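Local coordinates for protein Blo t 1 allergen (PDB 5JT8) that is a mite allergen of the papain family, modelled with its propeptide as the proenzyme, and probably works as a cysteine protease once that propeptide is removed, at residues 95-100 with 184-189. Sequence-based numbering, arbitrary orientation.
With NAG (2-acetamido-2-deoxy-beta-D-glucopyranose), chain D; NO3 (nitrate ion), chain G.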
loop_
_atom_site.group_PDB
_atom_site.type_symbol
_atom_site.label_atom_id
_atom_site.label_comp_id
_atom_site.label_asym_id
_atom_site.label_seq_id
_atom_site.Cartn_x
_atom_site.Cartn_y
_atom_site.Cartn_z
ATOM N N THR A 95 3.100 18.446 -3.915
ATOM C CA THR A 95 2.731 19.452 -4.897
ATOM C C THR A 95 2.496 18.763 -6.240
ATOM O O THR A 95 1.491 18.996 -6.913
ATOM C CB THR A 95 3.819 20.536 -5.019
ATOM O OG1 THR A 95 4.108 21.065 -3.721
ATOM C CG2 THR A 95 3.360 21.663 -5.914
ATOM N N TYR A 96 3.423 17.882 -6.604
ATOM C CA TYR A 96 3.303 17.097 -7.824
ATOM C C TYR A 96 2.047 16.213 -7.793
ATOM O O TYR A 96 1.301 16.141 -8.775
ATOM C CB TYR A 96 4.568 16.250 -8.023
ATOM C CG TYR A 96 4.431 15.215 -9.108
ATOM C CD1 TYR A 96 4.273 15.596 -10.436
ATOM C CD2 TYR A 96 4.448 13.859 -8.809
ATOM C CE1 TYR A 96 4.133 14.654 -11.436
ATOM C CE2 TYR A 96 4.310 12.906 -9.803
ATOM C CZ TYR A 96 4.152 13.310 -11.114
ATOM O OH TYR A 96 4.017 12.379 -12.112
ATOM N N MET A 97 1.804 15.567 -6.652
ATOM C CA MET A 97 0.647 14.684 -6.492
ATOM C C MET A 97 -0.692 15.432 -6.521
ATOM O O MET A 97 -1.643 14.951 -7.117
ATOM C CB MET A 97 0.773 13.893 -5.193
ATOM C CG MET A 97 2.016 13.038 -5.148
ATOM S SD MET A 97 2.199 12.105 -3.620
ATOM C CE MET A 97 0.862 10.923 -3.782
ATOM N N LYS A 98 -0.768 16.607 -5.898
ATOM C CA LYS A 98 -2.018 17.374 -5.903
ATOM C C LYS A 98 -2.393 17.884 -7.295
ATOM O O LYS A 98 -3.574 17.941 -7.649
ATOM C CB LYS A 98 -1.938 18.563 -4.937
ATOM C CG LYS A 98 -2.081 18.198 -3.463
ATOM C CD LYS A 98 -1.590 19.350 -2.590
ATOM C CE LYS A 98 -1.655 19.002 -1.115
ATOM N NZ LYS A 98 -0.975 20.063 -0.306
ATOM N N MET A 99 -1.385 18.255 -8.081
ATOM C CA MET A 99 -1.611 18.858 -9.393
ATOM C C MET A 99 -2.336 17.925 -10.375
ATOM O O MET A 99 -3.077 18.373 -11.244
ATOM C CB MET A 99 -0.269 19.310 -9.972
ATOM C CG MET A 99 -0.325 19.862 -11.381
ATOM S SD MET A 99 1.290 20.505 -11.867
ATOM C CE MET A 99 2.373 19.193 -11.299
ATOM N N GLU A 100 -2.152 16.622 -10.223
ATOM C CA GLU A 100 -2.750 15.687 -11.169
ATOM C C GLU A 100 -4.197 15.271 -10.809
ATOM O O GLU A 100 -4.926 14.737 -11.636
ATOM C CB GLU A 100 -1.842 14.468 -11.287
ATOM C CG GLU A 100 -0.461 14.810 -11.870
ATOM C CD GLU A 100 -0.529 15.388 -13.282
ATOM O OE1 GLU A 100 -1.273 14.833 -14.131
ATOM O OE2 GLU A 100 0.136 16.421 -13.528
ATOM N N SER A 184 11.204 5.921 -3.296
ATOM C CA SER A 184 9.870 6.475 -3.202
ATOM C C SER A 184 9.290 6.457 -4.603
ATOM O O SER A 184 10.033 6.350 -5.579
ATOM C CB SER A 184 9.888 7.899 -2.663
ATOM O OG SER A 184 10.391 8.794 -3.640
ATOM N N GLY A 185 7.971 6.570 -4.716
ATOM C CA GLY A 185 7.347 6.506 -6.022
ATOM C C GLY A 185 5.876 6.855 -6.038
ATOM O O GLY A 185 5.269 7.139 -5.009
ATOM N N TYR A 186 5.313 6.834 -7.238
ATOM C CA TYR A 186 3.959 7.287 -7.472
ATOM C C TYR A 186 3.233 6.206 -8.220
ATOM O O TYR A 186 3.717 5.748 -9.245
ATOM C CB TYR A 186 3.967 8.593 -8.254
ATOM C CG TYR A 186 4.850 9.622 -7.599
ATOM C CD1 TYR A 186 4.400 10.333 -6.497
ATOM C CD2 TYR A 186 6.144 9.866 -8.058
ATOM C CE1 TYR A 186 5.198 11.270 -5.871
ATOM C CE2 TYR A 186 6.959 10.811 -7.432
ATOM C CZ TYR A 186 6.474 11.507 -6.339
ATOM O OH TYR A 186 7.248 12.445 -5.693
ATOM N N SER A 187 2.097 5.771 -7.689
ATOM C CA SER A 187 1.323 4.737 -8.352
ATOM C C SER A 187 0.781 5.278 -9.679
ATOM O O SER A 187 0.571 4.521 -10.609
ATOM C CB SER A 187 0.165 4.233 -7.455
ATOM O OG SER A 187 0.615 3.463 -6.334
ATOM N N THR A 188 0.533 6.583 -9.766
ATOM C CA THR A 188 0.043 7.160 -11.021
ATOM C C THR A 188 1.096 6.982 -12.119
ATOM O O THR A 188 0.777 6.635 -13.254
ATOM C CB THR A 188 -0.301 8.660 -10.889
ATOM O OG1 THR A 188 0.791 9.336 -10.266
ATOM C CG2 THR A 188 -1.575 8.852 -10.047
ATOM N N GLU A 189 2.348 7.194 -11.750
ATOM C CA GLU A 189 3.445 6.996 -12.663
ATOM C C GLU A 189 3.526 5.534 -13.070
ATOM O O GLU A 189 3.824 5.231 -14.222
ATOM C CB GLU A 189 4.739 7.461 -12.031
ATOM C CG GLU A 189 4.867 8.992 -11.909
ATOM C CD GLU A 189 4.968 9.710 -13.256
ATOM O OE1 GLU A 189 3.915 10.022 -13.844
ATOM O OE2 GLU A 189 6.097 9.970 -13.730
HETATM C C1 NAG D . 7.514 19.256 -7.048
HETATM C C2 NAG D . 8.832 19.999 -7.346
HETATM C C3 NAG D . 8.547 21.386 -7.938
HETATM C C4 NAG D . 7.581 21.293 -9.108
HETATM C C5 NAG D . 6.327 20.549 -8.668
HETATM C C6 NAG D . 5.320 20.375 -9.781
HETATM C C7 NAG D . 10.484 19.169 -5.724
HETATM C C8 NAG D . 11.219 19.462 -4.452
HETATM N N2 NAG D . 9.633 20.117 -6.143
HETATM O O3 NAG D . 9.768 21.977 -8.377
HETATM O O4 NAG D . 7.223 22.591 -9.575
HETATM O O5 NAG D . 6.694 19.238 -8.217
HETATM O O6 NAG D . 5.577 19.206 -10.547
HETATM O O7 NAG D . 10.647 18.125 -6.350
HETATM N N NO3 G . 0.001 8.359 -6.629
HETATM O O1 NO3 G . -0.392 7.171 -6.803
HETATM O O2 NO3 G . 1.116 8.696 -7.103
HETATM O O3 NO3 G . -0.715 9.200 -5.998
HETATM O O HOH W 1 1.742 10.868 -12.287
#
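Tyr96 drives the edge of its ring into a face of Tyr186 in a T-shaped stack, the centroids 5.0 Å apart and the planes at 73°. The edge in question is the CD2-CE2 side: Tyr96 CE2 sits over the centre of the Tyr186 ring, 4.0 Å from Tyr186 CD2. With CG anti to the backbone N (chi1 169°), the Tyr96 ring leaves helix 94-100 and reaches across to the other segment. Met97, on the next position of the same helix, works on the rim of the Tyr186 ring instead. Its CG lies 3.7 Å from Tyr186 CE1, and its sulfur stands in the ring plane, a Met-aromatic contact made at the edge; the bend at chi3 (69°) then carries CE on to the nitrate. Tyr186 is thus held on a face and along an edge, while its hydroxyl is bonded to the backbone N of Asn93. Topologically, this joins the short helix 94-100 to the N-cap residue of helix 187-196 in the papain-like domain. At the far end of Tyr96, OH comes 2.9 Å from Glu189 OE1, but the angle is poor for a hydrogen bond. A water does better, lying 2.7 Å from Tyr96 OH and 2.7 Å from Thr188 OG1 and so bridging the two side chains. The Glu189 carboxylate has its stronger partners elsewhere, a salt bridge from OE1 to Lys192 and a hydrogen bond from the backbone N of Gln178 to OE2. The nitrate, probably from the crystallisation liquor, lies by the first turn of helix 187-196, where Thr188 N offers it weak bonds. Nearer the Tyr96 backbone, CB lies 3.7 Å from O5 of the attached sugar.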